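Long-range contact in PatF (Prochloron didemni, PDB 4BG2), which is a prenyltransferase-like protein of patellamide (cyanobactin) biosynthesis, though its own prenyl-transfer activity remains uncertain: residues 76-87 and 100-111. Numbering follows the deposited sequence.
Sequences WPESLTHAFKLL and RDSFDRFAAAHV
Phe103 pushes its ring as a knob into a hole formed by Leu80, Ala83, Phe84 and Leu87, with CZ 3.6 Å from Leu80 CD2. Its CG stands anti to the backbone N (chi1 -176°), which sends the ring across to the other helix. The Phe84 ring meets it obliquely, planes at 60°, while the edge of Phe84 takes Asp104 OD1 (3.4 Å from CE1) and the methyl of Ala107. The two helices run nearly antiparallel, their axes coming no nearer than 12.2 Å, and pack outside the antiparallel beta-barrel of this ABBA-like fold, as in related prenyltransferases; Phe103 also meets Phe178 of strand 173-181 edge-to-face. At one end, Trp76 turns its indole edge to the C-terminal end of helix 101-110, and NE1 donates to His110 O (3.1 Å), which lies close to the ring plane. One indole face carries Leu80 CD1 and Pro77 CB, the latter 3.8 Å from Val111 CG2. Putting a leucine at Trp76 would probably leave His110 O without this donor and Leu80 without its flat support. At the far end, Leu87 CB lies over one face of the Arg100 guanidinium, 3.7 Å from CZ, while Asp88 and Asp91 hold that group by salt bridges.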
loop_
_atom_site.group_PDB
_atom_site.type_symbol
_atom_site.label_atom_id
_atom_site.label_comp_id
_atom_site.label_asym_id
_atom_site.label_seq_id
_atom_site.Cartn_x
_atom_site.Cartn_y
_atom_site.Cartn_z
ATOM N N TRP A 76 -11.727 -8.932 -8.559
ATOM C CA TRP A 76 -11.300 -8.527 -9.891
ATOM C C TRP A 76 -12.159 -9.216 -10.941
ATOM O O TRP A 76 -12.390 -10.411 -10.833
ATOM C CB TRP A 76 -9.853 -8.926 -10.119
ATOM C CG TRP A 76 -9.279 -8.494 -11.436
ATOM C CD1 TRP A 76 -9.240 -9.222 -12.580
ATOM C CD2 TRP A 76 -8.619 -7.261 -11.719
ATOM N NE1 TRP A 76 -8.600 -8.527 -13.571
ATOM C CE2 TRP A 76 -8.208 -7.312 -13.073
ATOM C CE3 TRP A 76 -8.340 -6.112 -10.969
ATOM C CZ2 TRP A 76 -7.534 -6.265 -13.695
ATOM C CZ3 TRP A 76 -7.664 -5.065 -11.577
ATOM C CH2 TRP A 76 -7.259 -5.148 -12.933
ATOM N N PRO A 77 -12.601 -8.488 -11.981
ATOM C CA PRO A 77 -12.307 -7.125 -12.347
ATOM C C PRO A 77 -13.318 -6.091 -11.883
ATOM O O PRO A 77 -13.124 -4.904 -12.154
ATOM C CB PRO A 77 -12.320 -7.190 -13.880
ATOM C CG PRO A 77 -13.411 -8.182 -14.190
ATOM C CD PRO A 77 -13.415 -9.157 -13.030
ATOM N N GLU A 78 -14.382 -6.502 -11.201
ATOM C CA GLU A 78 -15.363 -5.527 -10.714
ATOM C C GLU A 78 -14.776 -4.516 -9.730
ATOM O O GLU A 78 -15.275 -3.391 -9.624
ATOM C CB GLU A 78 -16.643 -6.172 -10.153
ATOM C CG GLU A 78 -16.512 -7.151 -8.991
ATOM C CD GLU A 78 -16.274 -8.595 -9.398
ATOM O OE1 GLU A 78 -16.103 -8.889 -10.618
ATOM O OE2 GLU A 78 -16.263 -9.423 -8.460
ATOM N N SER A 79 -13.710 -4.892 -9.031
ATOM C CA SER A 79 -13.020 -3.941 -8.163
ATOM C C SER A 79 -12.536 -2.690 -8.923
ATOM O O SER A 79 -12.374 -1.621 -8.325
ATOM C CB SER A 79 -11.840 -4.618 -7.447
ATOM O OG SER A 79 -10.927 -5.188 -8.375
ATOM N N LEU A 80 -12.299 -2.811 -10.225
ATOM C CA LEU A 80 -11.904 -1.659 -11.028
ATOM C C LEU A 80 -12.942 -0.528 -11.039
ATOM O O LEU A 80 -12.591 0.638 -11.102
ATOM C CB LEU A 80 -11.575 -2.063 -12.478
ATOM C CG LEU A 80 -10.282 -2.877 -12.702
ATOM C CD1 LEU A 80 -10.284 -3.492 -14.096
ATOM C CD2 LEU A 80 -9.048 -2.032 -12.485
ATOM N N THR A 81 -14.212 -0.855 -10.967
ATOM C CA THR A 81 -15.226 0.173 -11.065
ATOM C C THR A 81 -15.043 1.200 -9.961
ATOM O O THR A 81 -15.223 2.378 -10.180
ATOM C CB THR A 81 -16.635 -0.415 -11.006
ATOM O OG1 THR A 81 -16.772 -1.204 -9.811
ATOM C CG2 THR A 81 -16.885 -1.266 -12.221
ATOM N N HIS A 82 -14.648 0.748 -8.776
ATOM C CA HIS A 82 -14.395 1.667 -7.664
ATOM C C HIS A 82 -13.257 2.620 -7.970
ATOM O O HIS A 82 -13.315 3.802 -7.642
ATOM C CB HIS A 82 -14.118 0.879 -6.364
ATOM C CG HIS A 82 -15.284 0.055 -5.922
ATOM N ND1 HIS A 82 -16.499 0.613 -5.586
ATOM C CD2 HIS A 82 -15.449 -1.285 -5.830
ATOM C CE1 HIS A 82 -17.351 -0.346 -5.277
ATOM N NE2 HIS A 82 -16.734 -1.506 -5.408
ATOM N N ALA A 83 -12.209 2.102 -8.589
ATOM C CA ALA A 83 -11.060 2.913 -8.954
ATOM C C ALA A 83 -11.442 3.963 -9.981
ATOM O O ALA A 83 -11.149 5.147 -9.822
ATOM C CB ALA A 83 -9.959 2.033 -9.510
ATOM N N PHE A 84 -12.102 3.530 -11.040
ATOM C CA PHE A 84 -12.497 4.454 -12.107
ATOM C C PHE A 84 -13.453 5.523 -11.611
ATOM O O PHE A 84 -13.296 6.672 -11.967
ATOM C CB PHE A 84 -13.074 3.692 -13.307
ATOM C CG PHE A 84 -12.057 2.820 -14.016
ATOM C CD1 PHE A 84 -10.805 3.308 -14.363
ATOM C CD2 PHE A 84 -12.360 1.521 -14.344
ATOM C CE1 PHE A 84 -9.883 2.521 -15.029
ATOM C CE2 PHE A 84 -11.450 0.727 -15.021
ATOM C CZ PHE A 84 -10.204 1.218 -15.345
ATOM N N LYS A 85 -14.443 5.157 -10.798
ATOM C CA LYS A 85 -15.339 6.157 -10.191
ATOM C C LYS A 85 -14.578 7.195 -9.393
ATOM O O LYS A 85 -14.884 8.372 -9.459
ATOM C CB LYS A 85 -16.321 5.513 -9.225
ATOM C CG LYS A 85 -17.569 4.907 -9.849
ATOM C CD LYS A 85 -18.257 4.037 -8.793
ATOM C CE LYS A 85 -19.737 3.876 -9.035
ATOM N NZ LYS A 85 -20.000 3.373 -10.412
ATOM N N LEU A 86 -13.605 6.738 -8.608
ATOM C CA LEU A 86 -12.819 7.630 -7.757
ATOM C C LEU A 86 -11.999 8.584 -8.599
ATOM O O LEU A 86 -11.991 9.797 -8.347
ATOM C CB LEU A 86 -11.893 6.827 -6.831
ATOM C CG LEU A 86 -11.004 7.634 -5.896
ATOM C CD1 LEU A 86 -11.869 8.468 -4.967
ATOM C CD2 LEU A 86 -10.054 6.725 -5.108
ATOM N N LEU A 87 -11.318 8.040 -9.599
ATOM C CA LEU A 87 -10.521 8.837 -10.516
ATOM C C LEU A 87 -11.376 9.880 -11.244
ATOM O O LEU A 87 -10.931 11.001 -11.424
ATOM C CB LEU A 87 -9.789 7.956 -11.518
ATOM C CG LEU A 87 -8.672 7.043 -10.981
ATOM C CD1 LEU A 87 -8.216 6.097 -12.060
ATOM C CD2 LEU A 87 -7.488 7.838 -10.466
ATOM N N ARG A 100 -3.564 8.953 -15.903
ATOM C CA ARG A 100 -4.007 7.594 -15.652
ATOM C C ARG A 100 -3.599 6.595 -16.745
ATOM O O ARG A 100 -4.053 5.477 -16.733
ATOM C CB ARG A 100 -5.527 7.552 -15.401
ATOM C CG ARG A 100 -6.448 8.139 -16.465
ATOM C CD ARG A 100 -7.893 7.801 -16.139
ATOM N NE ARG A 100 -8.572 8.934 -15.539
ATOM C CZ ARG A 100 -9.839 8.958 -15.122
ATOM N NH1 ARG A 100 -10.631 7.895 -15.198
ATOM N NH2 ARG A 100 -10.310 10.085 -14.602
ATOM N N ASP A 101 -2.703 6.986 -17.640
ATOM C CA ASP A 101 -2.312 6.137 -18.757
ATOM C C ASP A 101 -1.827 4.749 -18.307
ATOM O O ASP A 101 -2.343 3.756 -18.797
ATOM C CB ASP A 101 -1.275 6.840 -19.650
ATOM C CG ASP A 101 -1.876 8.018 -20.435
ATOM O OD1 ASP A 101 -3.109 8.273 -20.306
ATOM O OD2 ASP A 101 -1.133 8.694 -21.184
ATOM N N SER A 102 -0.893 4.668 -17.350
ATOM C CA SER A 102 -0.337 3.357 -16.966
ATOM C C SER A 102 -1.374 2.456 -16.366
ATOM O O SER A 102 -1.484 1.282 -16.732
ATOM C CB SER A 102 0.801 3.503 -15.960
ATOM O OG SER A 102 1.912 4.116 -16.560
ATOM N N PHE A 103 -2.153 2.994 -15.433
ATOM C CA PHE A 103 -3.236 2.209 -14.828
ATOM C C PHE A 103 -4.310 1.754 -15.851
ATOM O O PHE A 103 -4.747 0.597 -15.834
ATOM C CB PHE A 103 -3.903 2.993 -13.698
ATOM C CG PHE A 103 -4.945 2.214 -12.972
ATOM C CD1 PHE A 103 -4.581 1.177 -12.121
ATOM C CD2 PHE A 103 -6.288 2.502 -13.132
ATOM C CE1 PHE A 103 -5.530 0.421 -11.463
ATOM C CE2 PHE A 103 -7.244 1.752 -12.474
ATOM C CZ PHE A 103 -6.864 0.711 -11.636
ATOM N N ASP A 104 -4.732 2.663 -16.726
ATOM C CA ASP A 104 -5.682 2.302 -17.779
ATOM C C ASP A 104 -5.151 1.194 -18.698
ATOM O O ASP A 104 -5.867 0.266 -19.022
ATOM C CB ASP A 104 -6.037 3.508 -18.642
ATOM C CG ASP A 104 -6.940 4.471 -17.944
ATOM O OD1 ASP A 104 -7.605 4.072 -16.956
ATOM O OD2 ASP A 104 -7.001 5.636 -18.389
ATOM N N ARG A 105 -3.889 1.287 -19.084
ATOM C CA ARG A 105 -3.297 0.273 -19.946
ATOM C C ARG A 105 -3.174 -1.069 -19.215
ATOM O O ARG A 105 -3.423 -2.122 -19.808
ATOM C CB ARG A 105 -1.956 0.740 -20.488
ATOM C CG ARG A 105 -2.106 1.786 -21.582
ATOM C CD ARG A 105 -0.847 2.610 -21.758
ATOM N NE ARG A 105 0.264 1.817 -22.275
ATOM C CZ ARG A 105 1.539 2.215 -22.317
ATOM N NH1 ARG A 105 1.915 3.406 -21.855
ATOM N NH2 ARG A 105 2.455 1.399 -22.807
ATOM N N PHE A 106 -2.858 -1.056 -17.928
ATOM C CA PHE A 106 -2.739 -2.316 -17.194
ATOM C C PHE A 106 -4.116 -2.937 -17.029
ATOM O O PHE A 106 -4.298 -4.151 -17.245
ATOM C CB PHE A 106 -2.067 -2.132 -15.829
ATOM C CG PHE A 106 -1.882 -3.426 -15.094
ATOM C CD1 PHE A 106 -2.909 -3.969 -14.379
ATOM C CD2 PHE A 106 -0.689 -4.109 -15.169
ATOM C CE1 PHE A 106 -2.758 -5.169 -13.721
ATOM C CE2 PHE A 106 -0.529 -5.312 -14.509
ATOM C CZ PHE A 106 -1.568 -5.843 -13.790
ATOM N N ALA A 107 -5.096 -2.100 -16.689
ATOM C CA ALA A 107 -6.467 -2.551 -16.501
ATOM C C ALA A 107 -7.034 -3.119 -17.795
ATOM O O ALA A 107 -7.627 -4.196 -17.782
ATOM C CB ALA A 107 -7.356 -1.441 -15.994
ATOM N N ALA A 108 -6.854 -2.391 -18.892
ATOM C CA ALA A 108 -7.275 -2.850 -20.211
ATOM C C ALA A 108 -6.608 -4.176 -20.526
ATOM O O ALA A 108 -7.274 -5.122 -20.912
ATOM C CB ALA A 108 -6.925 -1.818 -21.280
ATOM N N ALA A 109 -5.298 -4.261 -20.320
ATOM C CA ALA A 109 -4.558 -5.466 -20.666
ATOM C C ALA A 109 -5.006 -6.696 -19.892
ATOM O O ALA A 109 -5.113 -7.770 -20.455
ATOM C CB ALA A 109 -3.070 -5.252 -20.491
ATOM N N HIS A 110 -5.344 -6.542 -18.624
ATOM C CA HIS A 110 -5.531 -7.717 -17.779
ATOM C C HIS A 110 -6.904 -7.853 -17.173
ATOM O O HIS A 110 -7.090 -8.635 -16.244
ATOM C CB HIS A 110 -4.394 -7.769 -16.758
ATOM C CG HIS A 110 -3.055 -7.910 -17.406
ATOM N ND1 HIS A 110 -2.715 -9.025 -18.131
ATOM C CD2 HIS A 110 -2.000 -7.070 -17.499
ATOM C CE1 HIS A 110 -1.506 -8.875 -18.641
ATOM N NE2 HIS A 110 -1.044 -7.703 -18.262
ATOM N N VAL A 111 -7.877 -7.154 -17.747
ATOM C CA VAL A 111 -9.265 -7.232 -17.296
ATOM C C VAL A 111 -9.809 -8.655 -17.227
ATOM O O VAL A 111 -10.482 -8.992 -16.282
ATOM C CB VAL A 111 -10.226 -6.361 -18.163
ATOM C CG1 VAL A 111 -10.299 -6.853 -19.602
ATOM C CG2 VAL A 111 -11.610 -6.322 -17.532
#